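Local coordinates for bacteriorhodopsin (Nanosalina sp., PDB 6EYU), which pumps protons inward across the membrane as a retinal-binding xenorhodopsin of the bacteriorhodopsin-like family, probably driven by light, at residues Y20-L34 against P209-Y222. Sequence-based numbering, arbitrary orientation.
Sequences YIITAMISGLLFLYL and PFFCKQVYGFLDMY. With MUN ([(2~{S})-2,3-bis(oxidanyl)propyl] (~{E})-undec-2-enoate), chain L; RET (retinal), chain D; MUN ([(2~{S})-2,3-bis(oxidanyl)propyl] (~{E})-undec-2-enoate), chain U; MUN ([(2~{S})-2,3-bis(oxidanyl)propyl] (~{E})-undec-2-enoate), chain T.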
ATOM      1  N   TYR A  20       9.900 -17.973 -17.024  1.00 56.82           N
ATOM      2  CA  TYR A  20       9.749 -17.492 -15.657  1.00 60.89           C
ATOM      3  C   TYR A  20       8.275 -17.312 -15.308  1.00 61.03           C
ATOM      4  O   TYR A  20       7.824 -17.741 -14.246  1.00 64.56           O
ATOM      5  CB  TYR A  20      10.494 -16.169 -15.468  1.00 63.90           C
ATOM      6  CG  TYR A  20      10.390 -15.604 -14.069  1.00 64.52           C
ATOM      7  CD1 TYR A  20      11.208 -16.070 -13.047  1.00 64.82           C
ATOM      8  CD2 TYR A  20       9.509 -14.570 -13.780  1.00 73.18           C
ATOM      9  CE1 TYR A  20      11.139 -15.534 -11.776  1.00 68.83           C
ATOM     10  CE2 TYR A  20       9.447 -14.014 -12.517  1.00 77.11           C
ATOM     11  CZ  TYR A  20      10.261 -14.504 -11.517  1.00 68.53           C
ATOM     12  OH  TYR A  20      10.191 -13.964 -10.253  1.00 61.13           O
ATOM     13  N   ILE A  21       7.529 -16.671 -16.202  1.00 60.39           N
ATOM     14  CA  ILE A  21       6.125 -16.371 -15.942  1.00 65.74           C
ATOM     15  C   ILE A  21       5.306 -17.655 -15.851  1.00 68.59           C
ATOM     16  O   ILE A  21       4.436 -17.784 -14.989  1.00 70.95           O
ATOM     17  CB  ILE A  21       5.522 -15.474 -17.040  1.00 68.38           C
ATOM     18  CG1 ILE A  21       6.146 -14.079 -16.989  1.00 66.49           C
ATOM     19  CG2 ILE A  21       4.013 -15.378 -16.869  1.00 71.97           C
ATOM     20  CD1 ILE A  21       5.732 -13.183 -18.136  1.00 64.28           C
ATOM     21  N   ILE A  22       5.609 -18.613 -16.719  1.00 66.80           N
ATOM     22  CA  ILE A  22       4.852 -19.859 -16.776  1.00 68.84           C
ATOM     23  C   ILE A  22       5.088 -20.693 -15.521  1.00 66.83           C
ATOM     24  O   ILE A  22       4.149 -21.240 -14.943  1.00 65.62           O
ATOM     25  CB  ILE A  22       5.236 -20.697 -18.010  1.00 70.35           C
ATOM     26  CG1 ILE A  22       4.873 -19.947 -19.294  1.00 67.88           C
ATOM     27  CG2 ILE A  22       4.531 -22.044 -17.974  1.00 70.26           C
ATOM     28  CD1 ILE A  22       5.584 -20.468 -20.524  1.00 67.29           C
ATOM     29  N   THR A  23       6.339 -20.746 -15.075  1.00 62.23           N
ATOM     30  CA  THR A  23       6.694 -21.499 -13.877  1.00 63.28           C
ATOM     31  C   THR A  23       6.156 -20.811 -12.627  1.00 63.08           C
ATOM     32  O   THR A  23       5.864 -21.464 -11.625  1.00 61.90           O
ATOM     33  CB  THR A  23       8.220 -21.652 -13.741  1.00 63.51           C
ATOM     34  OG1 THR A  23       8.852 -20.382 -13.941  1.00 62.72           O
ATOM     35  CG2 THR A  23       8.753 -22.649 -14.757  1.00 66.25           C
ATOM     36  N   ALA A  24       6.043 -19.488 -12.686  1.00 63.53           N
ATOM     37  CA  ALA A  24       5.524 -18.714 -11.565  1.00 66.12           C
ATOM     38  C   ALA A  24       4.047 -19.024 -11.340  1.00 65.33           C
ATOM     39  O   ALA A  24       3.634 -19.342 -10.224  1.00 69.74           O
ATOM     40  CB  ALA A  24       5.718 -17.227 -11.816  1.00 69.62           C
ATOM     41  N   MET A  25       3.262 -18.958 -12.410  1.00 61.85           N
ATOM     42  CA  MET A  25       1.844 -19.284 -12.338  1.00 68.87           C
ATOM     43  C   MET A  25       1.652 -20.708 -11.825  1.00 70.73           C
ATOM     44  O   MET A  25       0.815 -20.956 -10.957  1.00 77.20           O
ATOM     45  CB  MET A  25       1.195 -19.139 -13.716  1.00 74.15           C
ATOM     46  CG  MET A  25       1.167 -17.712 -14.242  1.00 74.19           C
ATOM     47  SD  MET A  25       1.002 -16.486 -12.930  1.00 74.62           S
ATOM     48  CE  MET A  25       1.416 -14.985 -13.815  1.00 76.23           C
ATOM     49  N   ILE A  26       2.481 -21.625 -12.312  1.00 66.88           N
ATOM     50  CA  ILE A  26       2.349 -23.035 -11.966  1.00 67.41           C
ATOM     51  C   ILE A  26       2.776 -23.283 -10.522  1.00 64.46           C
ATOM     52  O   ILE A  26       2.022 -23.853  -9.734  1.00 63.92           O
ATOM     53  CB  ILE A  26       3.191 -23.924 -12.902  1.00 68.40           C
ATOM     54  CG1 ILE A  26       2.362 -24.342 -14.118  1.00 68.99           C
ATOM     55  CG2 ILE A  26       3.690 -25.153 -12.158  1.00 66.34           C
ATOM     56  CD1 ILE A  26       3.190 -24.621 -15.354  1.00 68.64           C
ATOM     57  N   SER A  27       3.932 -22.742 -10.151  1.00 64.21           N
ATOM     58  CA  SER A  27       4.376 -22.763  -8.762  1.00 63.86           C
ATOM     59  C   SER A  27       3.291 -22.212  -7.841  1.00 63.38           C
ATOM     60  O   SER A  27       3.064 -22.736  -6.751  1.00 57.51           O
ATOM     61  CB  SER A  27       5.657 -21.941  -8.602  1.00 67.61           C
ATOM     62  OG  SER A  27       6.770 -22.619  -9.160  1.00 86.80           O
ATOM     63  N   GLY A  28       2.624 -21.154  -8.288  1.00 65.83           N
ATOM     64  CA  GLY A  28       1.598 -20.497  -7.486  1.00 64.85           C
ATOM     65  C   GLY A  28       0.454 -21.431  -7.141  1.00 65.90           C
ATOM     66  O   GLY A  28       0.031 -21.508  -5.987  1.00 66.76           O
ATOM     67  N   LEU A  29      -0.104 -22.078  -8.160  1.00 65.36           N
ATOM     68  CA  LEU A  29      -1.145 -23.077  -7.955  1.00 66.72           C
ATOM     69  C   LEU A  29      -0.682 -24.125  -6.946  1.00 67.70           C
ATOM     70  O   LEU A  29      -1.426 -24.498  -6.039  1.00 70.60           O
ATOM     71  CB  LEU A  29      -1.500 -23.755  -9.280  1.00 66.32           C
ATOM     72  CG  LEU A  29      -2.690 -23.179 -10.055  1.00 67.86           C
ATOM     73  CD1 LEU A  29      -3.031 -21.773  -9.583  1.00 64.63           C
ATOM     74  CD2 LEU A  29      -2.400 -23.189 -11.547  1.00 71.13           C
ATOM     75  N   LEU A  30       0.565 -24.563  -7.087  1.00 62.28           N
ATOM     76  CA  LEU A  30       1.108 -25.614  -6.233  1.00 61.87           C
ATOM     77  C   LEU A  30       1.228 -25.132  -4.790  1.00 59.27           C
ATOM     78  O   LEU A  30       0.897 -25.861  -3.855  1.00 59.57           O
ATOM     79  CB  LEU A  30       2.478 -26.063  -6.748  1.00 65.17           C
ATOM     80  CG  LEU A  30       2.486 -27.293  -7.660  1.00 68.16           C
ATOM     81  CD1 LEU A  30       1.104 -27.555  -8.238  1.00 68.55           C
ATOM     82  CD2 LEU A  30       3.509 -27.123  -8.772  1.00 67.09           C
ATOM     83  N   PHE A  31       1.687 -23.897  -4.612  1.00 57.26           N
ATOM     84  CA  PHE A  31       1.878 -23.339  -3.277  1.00 58.10           C
ATOM     85  C   PHE A  31       0.572 -23.379  -2.487  1.00 58.48           C
ATOM     86  O   PHE A  31       0.573 -23.633  -1.283  1.00 58.02           O
ATOM     87  CB  PHE A  31       2.388 -21.898  -3.362  1.00 61.28           C
ATOM     88  CG  PHE A  31       3.807 -21.784  -3.842  1.00 66.63           C
ATOM     89  CD1 PHE A  31       4.709 -22.817  -3.642  1.00 70.04           C
ATOM     90  CD2 PHE A  31       4.261 -20.612  -4.425  1.00 63.85           C
ATOM     91  CE1 PHE A  31       6.006 -22.724  -4.107  1.00 67.25           C
ATOM     92  CE2 PHE A  31       5.555 -20.515  -4.901  1.00 69.02           C
ATOM     93  CZ  PHE A  31       6.429 -21.572  -4.742  1.00 67.71           C
ATOM     94  N   LEU A  32      -0.537 -23.108  -3.168  1.00 61.01           N
ATOM     95  CA  LEU A  32      -1.845 -23.085  -2.524  1.00 59.63           C
ATOM     96  C   LEU A  32      -2.237 -24.481  -2.052  1.00 60.58           C
ATOM     97  O   LEU A  32      -2.927 -24.636  -1.046  1.00 57.21           O
ATOM     98  CB  LEU A  32      -2.902 -22.547  -3.490  1.00 59.71           C
ATOM     99  CG  LEU A  32      -2.775 -21.059  -3.822  1.00 62.35           C
ATOM    100  CD1 LEU A  32      -3.945 -20.593  -4.675  1.00 63.13           C
ATOM    101  CD2 LEU A  32      -2.679 -20.240  -2.544  1.00 61.55           C
ATOM    102  N   TYR A  33      -1.804 -25.493  -2.797  1.00 66.48           N
ATOM    103  CA  TYR A  33      -2.191 -26.871  -2.522  1.00 72.37           C
ATOM    104  C   TYR A  33      -1.278 -27.482  -1.464  1.00 72.52           C
ATOM    105  O   TYR A  33      -1.708 -28.320  -0.671  1.00 76.35           O
ATOM    106  CB  TYR A  33      -2.132 -27.700  -3.808  1.00 84.26           C
ATOM    107  CG  TYR A  33      -1.958 -29.184  -3.580  1.00107.96           C
ATOM    108  CD1 TYR A  33      -3.061 -29.996  -3.343  1.00111.60           C
ATOM    109  CD2 TYR A  33      -0.745 -29.803  -3.853  1.00119.81           C
ATOM    110  CE1 TYR A  33      -2.937 -31.371  -3.276  1.00116.90           C
ATOM    111  CE2 TYR A  33      -0.610 -31.177  -3.787  1.00110.83           C
ATOM    112  CZ  TYR A  33      -1.707 -31.955  -3.489  1.00117.35           C
ATOM    113  OH  TYR A  33      -1.572 -33.322  -3.399  1.00114.52           O
ATOM    114  N   LEU A  34      -0.044 -26.992  -1.400  1.00 71.62           N
ATOM    115  CA  LEU A  34       1.010 -27.679  -0.662  1.00 72.19           C
ATOM    116  C   LEU A  34       0.715 -27.696   0.835  1.00 68.44           C
ATOM    117  O   LEU A  34       1.059 -28.656   1.526  1.00 76.62           O
ATOM    118  CB  LEU A  34       2.364 -27.014  -0.917  1.00 74.90           C
ATOM    119  CG  LEU A  34       3.397 -27.894  -1.622  1.00 77.16           C
ATOM    120  CD1 LEU A  34       3.131 -29.364  -1.337  1.00 77.63           C
ATOM    121  CD2 LEU A  34       3.393 -27.628  -3.120  1.00 80.29           C
ATOM    122  N   PRO A 209      15.623 -14.304  -9.528  1.00 62.55           N
ATOM    123  CA  PRO A 209      14.295 -14.328  -8.924  1.00 60.77           C
ATOM    124  C   PRO A 209      13.655 -15.713  -8.927  1.00 60.48           C
ATOM    125  O   PRO A 209      12.875 -16.032  -8.030  1.00 57.01           O
ATOM    126  CB  PRO A 209      13.498 -13.367  -9.805  1.00 60.87           C
ATOM    127  CG  PRO A 209      14.511 -12.388 -10.286  1.00 65.48           C
ATOM    128  CD  PRO A 209      15.788 -13.166 -10.450  1.00 65.91           C
ATOM    129  N   PHE A 210      13.994 -16.532  -9.917  1.00 65.50           N
ATOM    130  CA  PHE A 210      13.547 -17.920  -9.936  1.00 63.25           C
ATOM    131  C   PHE A 210      13.927 -18.616  -8.634  1.00 62.95           C
ATOM    132  O   PHE A 210      13.121 -19.342  -8.051  1.00 58.74           O
ATOM    133  CB  PHE A 210      14.158 -18.669 -11.123  1.00 65.59           C
ATOM    134  CG  PHE A 210      13.714 -20.102 -11.225  1.00 65.70           C
ATOM    135  CD1 PHE A 210      12.434 -20.413 -11.653  1.00 62.51           C
ATOM    136  CD2 PHE A 210      14.525 -21.124 -10.760  1.00 67.74           C
ATOM    137  CE1 PHE A 210      11.991 -21.722 -11.667  1.00 66.30           C
ATOM    138  CE2 PHE A 210      14.096 -22.437 -10.791  1.00 68.73           C
ATOM    139  CZ  PHE A 210      12.826 -22.737 -11.244  1.00 69.38           C
ATOM    140  N   PHE A 211      15.122 -18.315  -8.135  1.00 67.47           N
ATOM    141  CA  PHE A 211      15.640 -18.985  -6.949  1.00 63.33           C
ATOM    142  C   PHE A 211      15.088 -18.356  -5.672  1.00 61.95           C
ATOM    143  O   PHE A 211      15.016 -19.012  -4.631  1.00 65.86           O
ATOM    144  CB  PHE A 211      17.170 -18.947  -6.939  1.00 64.25           C
ATOM    145  CG  PHE A 211      17.807 -20.012  -7.785  1.00 64.76           C
ATOM    146  CD1 PHE A 211      17.943 -21.305  -7.303  1.00 66.52           C
ATOM    147  CD2 PHE A 211      18.112 -19.765  -9.114  1.00 65.75           C
ATOM    148  CE1 PHE A 211      18.422 -22.316  -8.114  1.00 64.30           C
ATOM    149  CE2 PHE A 211      18.612 -20.768  -9.924  1.00 67.71           C
ATOM    150  CZ  PHE A 211      18.765 -22.045  -9.424  1.00 66.89           C
ATOM    151  N   CYS A 212      14.605 -17.121  -5.778  1.00 61.52           N
ATOM    152  CA  CYS A 212      14.170 -16.370  -4.601  1.00 65.18           C
ATOM    153  C   CYS A 212      12.655 -16.436  -4.417  1.00 68.67           C
ATOM    154  O   CYS A 212      12.126 -16.008  -3.392  1.00 64.77           O
ATOM    155  CB  CYS A 212      14.615 -14.911  -4.706  1.00 65.46           C
ATOM    156  SG  CYS A 212      16.407 -14.684  -4.776  1.00 73.81           S
ATOM    157  N   LYS A 213      11.959 -16.926  -5.438  1.00 67.75           N
ATOM    158  CA  LYS A 213      10.502 -17.015  -5.414  1.00 63.64           C
ATOM    159  C   LYS A 213      10.051 -18.462  -5.647  1.00 60.02           C
ATOM    160  O   LYS A 213       9.593 -19.133  -4.723  1.00 53.89           O
ATOM    161  CB  LYS A 213       9.907 -16.089  -6.477  1.00 66.86           C
ATOM    162  CG  LYS A 213      10.225 -14.628  -6.149  1.00 69.05           C
ATOM    163  CD  LYS A 213       9.637 -13.675  -7.192  1.00 63.07           C
ATOM    164  CE  LYS A 213       9.938 -12.219  -6.826  1.00 67.20           C
ATOM    165  NZ  LYS A 213      11.294 -11.867  -7.274  1.00 69.47           N
ATOM    166  N   GLN A 214      10.190 -18.936  -6.882  1.00 61.41           N
ATOM    167  CA  GLN A 214       9.707 -20.264  -7.248  1.00 65.69           C
ATOM    168  C   GLN A 214      10.337 -21.331  -6.358  1.00 63.07           C
ATOM    169  O   GLN A 214       9.635 -22.070  -5.667  1.00 63.20           O
ATOM    170  CB  GLN A 214      10.020 -20.561  -8.717  1.00 67.70           C
ATOM    171  CG  GLN A 214       8.934 -20.117  -9.684  1.00 72.30           C
ATOM    172  CD  GLN A 214       9.303 -18.850 -10.432  1.00 76.23           C
ATOM    173  OE1 GLN A 214       9.183 -18.781 -11.655  1.00 82.62           O
ATOM    174  NE2 GLN A 214       9.725 -17.830  -9.695  1.00 71.39           N
ATOM    175  N   VAL A 215      11.665 -21.366  -6.336  1.00 64.81           N
ATOM    176  CA  VAL A 215      12.395 -22.351  -5.545  1.00 66.73           C
ATOM    177  C   VAL A 215      12.157 -22.130  -4.055  1.00 65.64           C
ATOM    178  O   VAL A 215      12.009 -23.085  -3.292  1.00 67.13           O
ATOM    179  CB  VAL A 215      13.908 -22.275  -5.821  1.00 72.48           C
ATOM    180  CG1 VAL A 215      14.667 -23.204  -4.885  1.00 74.89           C
ATOM    181  CG2 VAL A 215      14.199 -22.617  -7.274  1.00 70.32           C
ATOM    182  N   TYR A 216      12.101 -20.865  -3.651  1.00 58.30           N
ATOM    183  CA  TYR A 216      12.122 -20.507  -2.237  1.00 56.42           C
ATOM    184  C   TYR A 216      10.823 -20.929  -1.558  1.00 54.42           C
ATOM    185  O   TYR A 216      10.832 -21.406  -0.423  1.00 59.94           O
ATOM    186  CB  TYR A 216      12.326 -18.999  -2.079  1.00 59.67           C
ATOM    187  CG  TYR A 216      11.955 -18.466  -0.713  1.00 57.22           C
ATOM    188  CD1 TYR A 216      12.727 -18.770   0.400  1.00 59.35           C
ATOM    189  CD2 TYR A 216      10.966 -17.500  -0.575  1.00 57.02           C
ATOM    190  CE1 TYR A 216      12.466 -18.199   1.631  1.00 62.98           C
ATOM    191  CE2 TYR A 216      10.698 -16.920   0.650  1.00 60.32           C
ATOM    192  CZ  TYR A 216      11.448 -17.276   1.751  1.00 61.03           C
ATOM    193  OH  TYR A 216      11.173 -16.716   2.977  1.00 65.77           O
ATOM    194  N   GLY A 217       9.715 -20.803  -2.281  1.00 53.97           N
ATOM    195  CA  GLY A 217       8.409 -21.172  -1.753  1.00 57.28           C
ATOM    196  C   GLY A 217       8.345 -22.634  -1.357  1.00 57.88           C
ATOM    197  O   GLY A 217       7.839 -22.975  -0.288  1.00 63.62           O
ATOM    198  N   PHE A 218       8.844 -23.502  -2.231  1.00 57.65           N
ATOM    199  CA  PHE A 218       8.958 -24.922  -1.920  1.00 62.47           C
ATOM    200  C   PHE A 218       9.913 -25.136  -0.751  1.00 61.53           C
ATOM    201  O   PHE A 218       9.535 -25.694   0.280  1.00 60.67           O
ATOM    202  CB  PHE A 218       9.454 -25.695  -3.144  1.00 64.65           C
ATOM    203  CG  PHE A 218       8.442 -25.791  -4.249  1.00 65.68           C
ATOM    204  CD1 PHE A 218       7.264 -26.495  -4.065  1.00 69.05           C
ATOM    205  CD2 PHE A 218       8.614 -25.080  -5.425  1.00 65.20           C
ATOM    206  CE1 PHE A 218       6.300 -26.534  -5.054  1.00 67.46           C
ATOM    207  CE2 PHE A 218       7.651 -25.110  -6.417  1.00 65.65           C
ATOM    208  CZ  PHE A 218       6.492 -25.838  -6.231  1.00 67.45           C
ATOM    209  N   LEU A 219      11.105 -24.561  -0.867  1.00 60.00           N
ATOM    210  CA  LEU A 219      12.147 -24.728   0.140  1.00 61.94           C
ATOM    211  C   LEU A 219      11.607 -24.395   1.528  1.00 61.23           C
ATOM    212  O   LEU A 219      11.850 -25.122   2.491  1.00 63.39           O
ATOM    213  CB  LEU A 219      13.335 -23.822  -0.186  1.00 65.60           C
ATOM    214  CG  LEU A 219      14.722 -24.309   0.242  1.00 65.74           C
ATOM    215  CD1 LEU A 219      15.349 -23.323   1.214  1.00 74.25           C
ATOM    216  CD2 LEU A 219      14.656 -25.701   0.850  1.00 67.66           C
ATOM    217  N   ASP A 220      10.826 -23.323   1.610  1.00 58.30           N
ATOM    218  CA  ASP A 220      10.353 -22.812   2.891  1.00 60.48           C
ATOM    219  C   ASP A 220       9.360 -23.782   3.521  1.00 58.72           C
ATOM    220  O   ASP A 220       9.443 -24.087   4.710  1.00 58.37           O
ATOM    221  CB  ASP A 220       9.694 -21.444   2.705  1.00 63.00           C
ATOM    222  CG  ASP A 220       9.070 -20.917   3.981  1.00 65.54           C
ATOM    223  OD1 ASP A 220       9.727 -20.998   5.041  1.00 65.61           O
ATOM    224  OD2 ASP A 220       7.962 -20.345   3.911  1.00 62.46           O
ATOM    225  N   MET A 221       8.445 -24.295   2.704  1.00 66.19           N
ATOM    226  CA  MET A 221       7.311 -25.058   3.211  1.00 71.39           C
ATOM    227  C   MET A 221       7.733 -26.485   3.540  1.00 67.61           C
ATOM    228  O   MET A 221       7.257 -27.071   4.515  1.00 68.48           O
ATOM    229  CB  MET A 221       6.181 -25.071   2.180  1.00 68.64           C
ATOM    230  CG  MET A 221       5.463 -23.740   2.039  1.00 65.58           C
ATOM    231  SD  MET A 221       3.835 -23.898   1.284  1.00 68.16           S
ATOM    232  CE  MET A 221       4.086 -22.999  -0.246  1.00 65.87           C
ATOM    233  N   TYR A 222       8.733 -26.981   2.819  1.00 70.74           N
ATOM    234  CA  TYR A 222       9.260 -28.319   3.064  1.00 83.14           C
ATOM    235  C   TYR A 222      10.168 -28.338   4.293  1.00 76.26           C
ATOM    236  O   TYR A 222      10.150 -29.292   5.071  1.00 77.18           O
ATOM    237  CB  TYR A 222      10.024 -28.824   1.838  1.00 94.67           C
ATOM    238  CG  TYR A 222       9.161 -29.573   0.846  1.00115.47           C
ATOM    239  CD1 TYR A 222       8.793 -30.893   1.072  1.00130.24           C
ATOM    240  CD2 TYR A 222       8.707 -28.957  -0.314  1.00121.35           C
ATOM    241  CE1 TYR A 222       8.002 -31.579   0.171  1.00127.10           C
ATOM    242  CE2 TYR A 222       7.911 -29.635  -1.218  1.00112.92           C
ATOM    243  CZ  TYR A 222       7.565 -30.945  -0.973  1.00114.91           C
ATOM    244  OH  TYR A 222       6.777 -31.626  -1.874  1.00111.93           O
TER
HETATM  245  CAR MUN L 309       8.331 -24.965 -11.318  1.00106.78           C
HETATM  246  CAQ MUN L 309       8.983 -25.901 -10.299  1.00116.15           C
HETATM  247  CAP MUN L 309      10.189 -25.204  -9.668  1.00111.13           C
HETATM  248  CAO MUN L 309      11.164 -26.257  -9.138  1.00106.11           C
HETATM  249  CAN MUN L 309      11.613 -25.871  -7.729  1.00 94.18           C
HETATM  250  CAM MUN L 309      11.184 -26.960  -6.744  1.00 96.51           C
HETATM  251  CAK MUN L 309      12.414 -27.504  -6.018  1.00 96.97           C
HETATM  252  CAH MUN L 309      12.535 -26.822  -4.654  1.00 90.84           C
HETATM  253  CAF MUN L 309      13.248 -27.752  -3.669  1.00 77.12           C
HETATM  254  CAC MUN L 309      12.383 -28.272  -2.518  1.00 86.16           C
HETATM  255  CAA MUN L 309      13.121 -29.125  -1.482  1.00100.83           C
HETATM  256  OAD MUN L 309      14.139 -29.746  -1.788  1.00124.32           O
HETATM  257  OAB MUN L 309      12.469 -29.279  -0.298  1.00115.85           O
HETATM  258  CAE MUN L 309      12.830 -30.534   0.285  1.00116.41           C
HETATM  259  CAG MUN L 309      13.818 -30.301   1.430  1.00111.62           C
HETATM  260  OAJ MUN L 309      13.565 -29.027   2.027  1.00120.58           O
HETATM  261  CAI MUN L 309      13.646 -31.400   2.481  1.00104.00           C
HETATM  262  OAL MUN L 309      12.256 -31.575   2.765  1.00 94.60           O
HETATM  263  C1  RET D 301      17.787  -2.366  -5.722  1.00 64.32           C
HETATM  264  C2  RET D 301      17.938  -0.843  -5.791  1.00 66.50           C
HETATM  265  C3  RET D 301      19.349  -0.399  -5.409  1.00 67.46           C
HETATM  266  C4  RET D 301      19.625  -0.725  -3.944  1.00 67.24           C
HETATM  267  C5  RET D 301      19.156  -2.141  -3.608  1.00 63.55           C
HETATM  268  C6  RET D 301      18.348  -2.902  -4.397  1.00 66.60           C
HETATM  269  C7  RET D 301      18.010  -4.249  -3.977  1.00 64.69           C
HETATM  270  C8  RET D 301      17.167  -5.021  -4.717  1.00 65.36           C
HETATM  271  C9  RET D 301      16.769  -6.313  -4.218  1.00 63.83           C
HETATM  272  C10 RET D 301      15.945  -7.147  -4.967  1.00 62.39           C
HETATM  273  C11 RET D 301      15.562  -8.457  -4.605  1.00 61.23           C
HETATM  274  C12 RET D 301      14.666  -8.976  -5.534  1.00 57.15           C
HETATM  275  C13 RET D 301      13.981 -10.206  -5.422  1.00 60.26           C
HETATM  276  C14 RET D 301      13.088 -10.609  -6.423  1.00 65.50           C
HETATM  277  C15 RET D 301      12.271 -11.734  -6.394  1.00 68.99           C
HETATM  278  C16 RET D 301      16.306  -2.743  -5.788  1.00 67.08           C
HETATM  279  C17 RET D 301      18.550  -3.026  -6.872  1.00 61.41           C
HETATM  280  C18 RET D 301      19.654  -2.755  -2.298  1.00 59.91           C
HETATM  281  C19 RET D 301      17.296  -6.792  -2.864  1.00 67.31           C
HETATM  282  C20 RET D 301      14.237 -11.113  -4.216  1.00 58.25           C
HETATM  283  CAN MUN U 318       0.305 -19.390 -17.695  1.00 86.70           C
HETATM  284  CAM MUN U 318       0.320 -17.890 -17.993  1.00 88.03           C
HETATM  285  CAK MUN U 318       0.601 -17.669 -19.481  1.00 85.32           C
HETATM  286  CAH MUN U 318       2.112 -17.583 -19.707  1.00 88.71           C
HETATM  287  CAF MUN U 318       2.483 -16.179 -20.196  1.00 79.43           C
HETATM  288  CAC MUN U 318       1.918 -15.793 -21.580  1.00 82.71           C
HETATM  289  CAA MUN U 318       2.350 -14.411 -22.121  1.00 95.79           C
HETATM  290  OAD MUN U 318       2.627 -13.505 -21.338  1.00115.57           O
HETATM  291  OAB MUN U 318       2.039 -14.195 -23.428  1.00110.79           O
HETATM  292  CAE MUN U 318       1.518 -12.869 -23.564  1.00103.97           C
HETATM  293  CAG MUN U 318       2.308 -12.110 -24.632  1.00103.27           C
HETATM  294  OAJ MUN U 318       3.270 -12.984 -25.226  1.00127.37           O
HETATM  295  CAI MUN U 318       1.347 -11.600 -25.708  1.00 96.48           C
HETATM  296  OAL MUN U 318       2.092 -11.180 -26.854  1.00 97.18           O
HETATM  297  CAN MUN T 317       7.352 -33.367 -11.188  1.00 90.37           C
HETATM  298  CAM MUN T 317       8.211 -33.420  -9.923  1.00 88.92           C
HETATM  299  CAK MUN T 317       7.516 -34.286  -8.871  1.00 91.68           C
HETATM  300  CAH MUN T 317       8.396 -34.378  -7.622  1.00 92.07           C
HETATM  301  CAF MUN T 317       7.584 -34.973  -6.466  1.00 92.82           C
HETATM  302  CAC MUN T 317       8.394 -35.360  -5.224  1.00100.43           C
HETATM  303  CAA MUN T 317       7.598 -35.487  -3.922  1.00127.23           C
HETATM  304  OAD MUN T 317       6.365 -35.468  -3.934  1.00152.78           O
HETATM  305  OAB MUN T 317       8.333 -35.859  -2.839  1.00111.94           O
HETATM  306  CAE MUN T 317       8.246 -34.855  -1.824  1.00116.96           C
HETATM  307  CAG MUN T 317       7.426 -35.385  -0.645  1.00113.91           C
HETATM  308  OAJ MUN T 317       7.047 -36.741  -0.899  1.00103.50           O
HETATM  309  CAI MUN T 317       8.266 -35.320   0.633  1.00 97.02           C
HETATM  310  OAL MUN T 317       7.631 -36.086   1.660  1.00 97.17           O
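Phe31 drives the edge of its ring into the face of Phe218, an edge-to-face pair with centroids 4.8 Å apart and planes at 58°; Phe31 CE1 stands over the middle of the Phe218 ring. The far corner of the Phe31 ring, CZ, lies 3.6 Å from Gly217 CA, where a CB would probably collide with it. Met221 reaches back from the next turn, its bent end placing CE 3.5 Å from Phe31 CD1. Phe218 has CG anti to its carbonyl carbon (chi1 -71°), which swings the ring into a hole between Ser27, Leu30, Phe31 and Leu34; Leu34 CD2 meets the ring edge at CE1, 3.7 Å away, while the monoacylglycerol of chain L approaches CD2. A serine in place of Phe218 would probably leave the Phe31 edge without its aromatic face and open a gap beside Leu34 and the lipid. Toward the retinal, Tyr20 is a knob in the hole formed by Pro209, Phe210, Lys213 and Gln214. Its OH lies 3.1 Å from Lys213 CD, on the side chain whose NZ is covalently bonded to retinal C15, and hydrogen-bonds Ser55. Segments 20-34 and 209-222 run nearly parallel, axes at 18°, on the first and last transmembrane helices of the seven-helix rhodopsin bundle; helix 42-63 touches both, while helices 72-93 and 157-183 pack on the 209-222 side.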